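Local coordinates for protein Succinylglutamatedesuccinylase/aspartoacylase (Rhodobacter sphaeroides 2.4.1, PDB 3CDX) that probably hydrolyses carbon-nitrogen bonds in linear amides as a metal-dependent enzyme of the succinylglutamate desuccinylase/aspartoacylase family, here with calcium bound, at residues V47-L58 against R81-L92. Residues are numbered along the deposited sequence; the frame is centred on the assembly and turned at random.
Sequences VVKNGSGPTVLL and RPEEVQGRVIML
Strand 87-92 lies between two strands of a larger mixed beta-sheet, hydrogen-bonded along one edge to Val47-Asn50 running antiparallel and along the other to Thr55-Leu58 running parallel, near one end of the sheet, with strand 21-30 next beyond Val47-Asn50. Val48 and Val89 form an antiparallel hydrogen-bonded pair through both backbone groups, while on the parallel side Val56 and Leu58 alternate with Arg88, Ile90 and Leu92. Beta-branched valines suit these extended backbones. The intervening turn bends round the start of the middle strand, where Gly87 is packed so closely against Gly53 that a side chain on it would strike Pro54 O. Nearby, Asn50 ND2 gives a hydrogen bond of 2.8 Å to Val85 O in its own amide plane, and Ser52 N gives one of 3.1 Å to Gln86 OE1, lying above the plane of that side-chain carbonyl.

Strand 55-60, helix 68-79 and strand 87-92 make a beta-alpha-beta unit of the zinc-exopeptidase-like fold, and Ile73 of that helix touches Leu58 and Met91. These two share a face with Val48 and Val89 and lie side by side, Leu58 CD1 4.0 Å from Met91 CG.

On the opposite face, with Val47, Lys49, Thr55 and Ile90, stands Arg88. Its CG lies anti to the backbone N (chi1 -172°), running past Val47 CG2, and a bend at chi3 (47°) swings the guanidinium edge onto Thr55. There Arg88 NE and NH1 both bond Thr55 OG1, at 2.9 and 3.0 Å and nearly in the guanidinium plane, while NH2 bonds Phe17 O. A leucine in its place would probably leave Thr55 OG1 and Phe17 O without these donors. Further along, Thr55 CG2 meets Ile90 CD1 at 3.7 Å, and Leu57 CD1 reaches Ile90 CG2, also at 3.7 Å.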
# COMPACT_ATOMS: atom_id res chain seq x y z
N VAL A 47 6.29 -9.93 36.90
CA VAL A 47 6.15 -9.25 38.20
C VAL A 47 6.85 -10.09 39.23
O VAL A 47 6.66 -11.33 39.28
CB VAL A 47 4.67 -8.96 38.61
CG1 VAL A 47 3.88 -10.26 38.80
CG2 VAL A 47 4.60 -8.12 39.90
N VAL A 48 7.70 -9.42 40.01
CA VAL A 48 8.33 -10.02 41.19
C VAL A 48 7.84 -9.22 42.41
O VAL A 48 7.98 -7.99 42.47
CB VAL A 48 9.89 -9.99 41.10
CG1 VAL A 48 10.53 -10.54 42.36
CG2 VAL A 48 10.39 -10.78 39.89
N LYS A 49 7.25 -9.94 43.37
CA LYS A 49 6.80 -9.33 44.61
C LYS A 49 7.37 -10.11 45.81
O LYS A 49 7.27 -11.33 45.87
CB LYS A 49 5.28 -9.26 44.65
CG LYS A 49 4.68 -8.48 45.84
CD LYS A 49 3.16 -8.50 45.80
CE LYS A 49 2.54 -8.56 47.20
NZ LYS A 49 2.87 -7.38 48.00
N ASN A 50 7.97 -9.39 46.74
CA ASN A 50 8.47 -9.98 47.98
C ASN A 50 8.54 -8.92 49.05
O ASN A 50 8.94 -7.76 48.80
CB ASN A 50 9.87 -10.58 47.77
CG ASN A 50 10.38 -11.36 49.00
OD1 ASN A 50 9.77 -12.32 49.44
ND2 ASN A 50 11.54 -10.96 49.51
N GLY A 51 8.15 -9.32 50.26
CA GLY A 51 8.41 -8.54 51.46
C GLY A 51 7.68 -7.23 51.40
O GLY A 51 6.50 -7.19 51.05
N SER A 52 8.42 -6.16 51.67
CA SER A 52 7.82 -4.87 51.88
C SER A 52 8.59 -3.75 51.19
O SER A 52 9.81 -3.59 51.38
CB SER A 52 7.75 -4.60 53.39
OG SER A 52 6.62 -3.81 53.71
N GLY A 53 7.89 -2.93 50.41
CA GLY A 53 8.54 -1.80 49.71
C GLY A 53 7.68 -1.22 48.61
O GLY A 53 6.54 -1.65 48.42
N PRO A 54 8.22 -0.21 47.89
CA PRO A 54 7.52 0.50 46.83
C PRO A 54 7.47 -0.32 45.54
O PRO A 54 8.15 -1.37 45.41
CB PRO A 54 8.34 1.77 46.65
CG PRO A 54 9.72 1.40 47.05
CD PRO A 54 9.58 0.34 48.12
N THR A 55 6.63 0.12 44.60
CA THR A 55 6.52 -0.59 43.33
C THR A 55 7.28 0.20 42.29
O THR A 55 7.04 1.40 42.15
CB THR A 55 5.05 -0.80 42.90
OG1 THR A 55 4.40 -1.74 43.79
CG2 THR A 55 4.95 -1.35 41.43
N VAL A 56 8.20 -0.46 41.58
CA VAL A 56 8.91 0.15 40.45
C VAL A 56 8.39 -0.40 39.14
O VAL A 56 8.44 -1.60 38.90
CB VAL A 56 10.44 -0.08 40.55
CG1 VAL A 56 11.14 0.46 39.31
CG2 VAL A 56 11.00 0.54 41.87
N LEU A 57 7.91 0.48 38.26
CA LEU A 57 7.40 0.03 36.97
C LEU A 57 8.38 0.42 35.88
O LEU A 57 8.73 1.60 35.74
CB LEU A 57 6.00 0.58 36.71
CG LEU A 57 5.43 0.53 35.28
CD1 LEU A 57 5.13 -0.90 34.79
CD2 LEU A 57 4.20 1.43 35.19
N LEU A 58 8.80 -0.59 35.10
CA LEU A 58 9.83 -0.48 34.06
C LEU A 58 9.20 -0.82 32.71
O LEU A 58 8.70 -1.95 32.53
CB LEU A 58 11.01 -1.44 34.36
CG LEU A 58 11.76 -1.20 35.69
CD1 LEU A 58 12.76 -2.25 35.93
CD2 LEU A 58 12.36 0.21 35.80
N ARG A 81 15.01 -12.29 40.93
CA ARG A 81 14.34 -13.31 41.78
C ARG A 81 13.60 -12.70 42.97
O ARG A 81 14.04 -11.70 43.52
CB ARG A 81 15.34 -14.34 42.31
CG ARG A 81 15.99 -15.23 41.26
CD ARG A 81 17.30 -15.81 41.79
NE ARG A 81 18.40 -14.82 41.91
CZ ARG A 81 19.22 -14.72 42.97
NH1 ARG A 81 19.06 -15.51 44.03
NH2 ARG A 81 20.19 -13.79 43.00
N PRO A 82 12.47 -13.32 43.37
CA PRO A 82 11.66 -12.75 44.47
C PRO A 82 12.45 -12.48 45.76
O PRO A 82 12.24 -11.47 46.43
CB PRO A 82 10.54 -13.79 44.68
CG PRO A 82 10.51 -14.60 43.45
CD PRO A 82 11.87 -14.54 42.80
N GLU A 83 13.41 -13.35 46.05
CA GLU A 83 14.22 -13.23 47.24
C GLU A 83 15.19 -12.04 47.27
O GLU A 83 15.66 -11.68 48.34
CB GLU A 83 14.97 -14.55 47.49
CG GLU A 83 16.20 -14.69 46.62
CD GLU A 83 16.61 -16.13 46.45
OE1 GLU A 83 15.77 -16.94 45.98
OE2 GLU A 83 17.77 -16.45 46.79
N GLU A 84 15.50 -11.43 46.12
CA GLU A 84 16.35 -10.22 46.15
C GLU A 84 15.53 -8.95 46.35
O GLU A 84 16.08 -7.84 46.45
CB GLU A 84 17.17 -10.03 44.86
CG GLU A 84 17.74 -11.28 44.20
CD GLU A 84 18.18 -10.98 42.77
OE1 GLU A 84 19.11 -10.16 42.60
OE2 GLU A 84 17.60 -11.57 41.82
N VAL A 85 14.21 -9.10 46.40
CA VAL A 85 13.27 -7.98 46.30
C VAL A 85 12.55 -7.62 47.60
O VAL A 85 12.07 -8.51 48.32
CB VAL A 85 12.27 -8.25 45.14
CG1 VAL A 85 11.00 -7.41 45.23
CG2 VAL A 85 12.98 -8.03 43.82
N GLN A 86 12.52 -6.33 47.91
CA GLN A 86 11.71 -5.78 49.00
C GLN A 86 10.75 -4.72 48.48
O GLN A 86 11.06 -3.52 48.42
CB GLN A 86 12.57 -5.27 50.17
CG GLN A 86 13.25 -6.39 50.96
CD GLN A 86 12.28 -7.22 51.80
OE1 GLN A 86 11.34 -6.68 52.40
NE2 GLN A 86 12.51 -8.53 51.86
N GLY A 87 9.58 -5.20 48.07
CA GLY A 87 8.61 -4.38 47.38
C GLY A 87 8.10 -5.12 46.15
O GLY A 87 7.76 -6.30 46.21
N ARG A 88 8.06 -4.41 45.02
CA ARG A 88 7.45 -4.96 43.80
C ARG A 88 8.04 -4.32 42.56
O ARG A 88 8.16 -3.09 42.49
CB ARG A 88 5.92 -4.80 43.82
CG ARG A 88 5.21 -5.54 42.66
CD ARG A 88 3.68 -5.57 42.81
NE ARG A 88 3.17 -4.25 43.15
CZ ARG A 88 1.90 -3.97 43.40
NH1 ARG A 88 1.56 -2.73 43.72
NH2 ARG A 88 0.97 -4.91 43.35
N VAL A 89 8.42 -5.18 41.61
CA VAL A 89 8.95 -4.80 40.29
C VAL A 89 8.01 -5.35 39.19
O VAL A 89 7.77 -6.56 39.12
CB VAL A 89 10.38 -5.31 40.07
CG1 VAL A 89 10.96 -4.75 38.75
CG2 VAL A 89 11.30 -4.92 41.27
N ILE A 90 7.46 -4.44 38.39
CA ILE A 90 6.65 -4.76 37.21
C ILE A 90 7.42 -4.37 35.94
O ILE A 90 7.82 -3.21 35.78
CB ILE A 90 5.29 -4.07 37.30
CG1 ILE A 90 4.57 -4.51 38.59
CG2 ILE A 90 4.39 -4.37 36.00
CD1 ILE A 90 3.44 -3.63 39.00
N MET A 91 7.61 -5.33 35.03
CA MET A 91 8.50 -5.20 33.86
C MET A 91 7.75 -5.53 32.58
O MET A 91 7.27 -6.64 32.42
CB MET A 91 9.74 -6.12 34.00
CG MET A 91 10.69 -5.64 35.16
SD MET A 91 11.89 -6.86 35.79
CE MET A 91 10.75 -8.05 36.49
N LEU A 92 7.58 -4.51 31.72
CA LEU A 92 6.98 -4.68 30.38
C LEU A 92 8.02 -4.22 29.42
O LEU A 92 8.03 -3.05 29.07
CB LEU A 92 5.67 -3.86 30.19
CG LEU A 92 4.45 -4.45 30.90
CD1 LEU A 92 4.46 -4.10 32.40
CD2 LEU A 92 3.10 -4.02 30.29
O HOH W 1 6.09 -6.50 48.28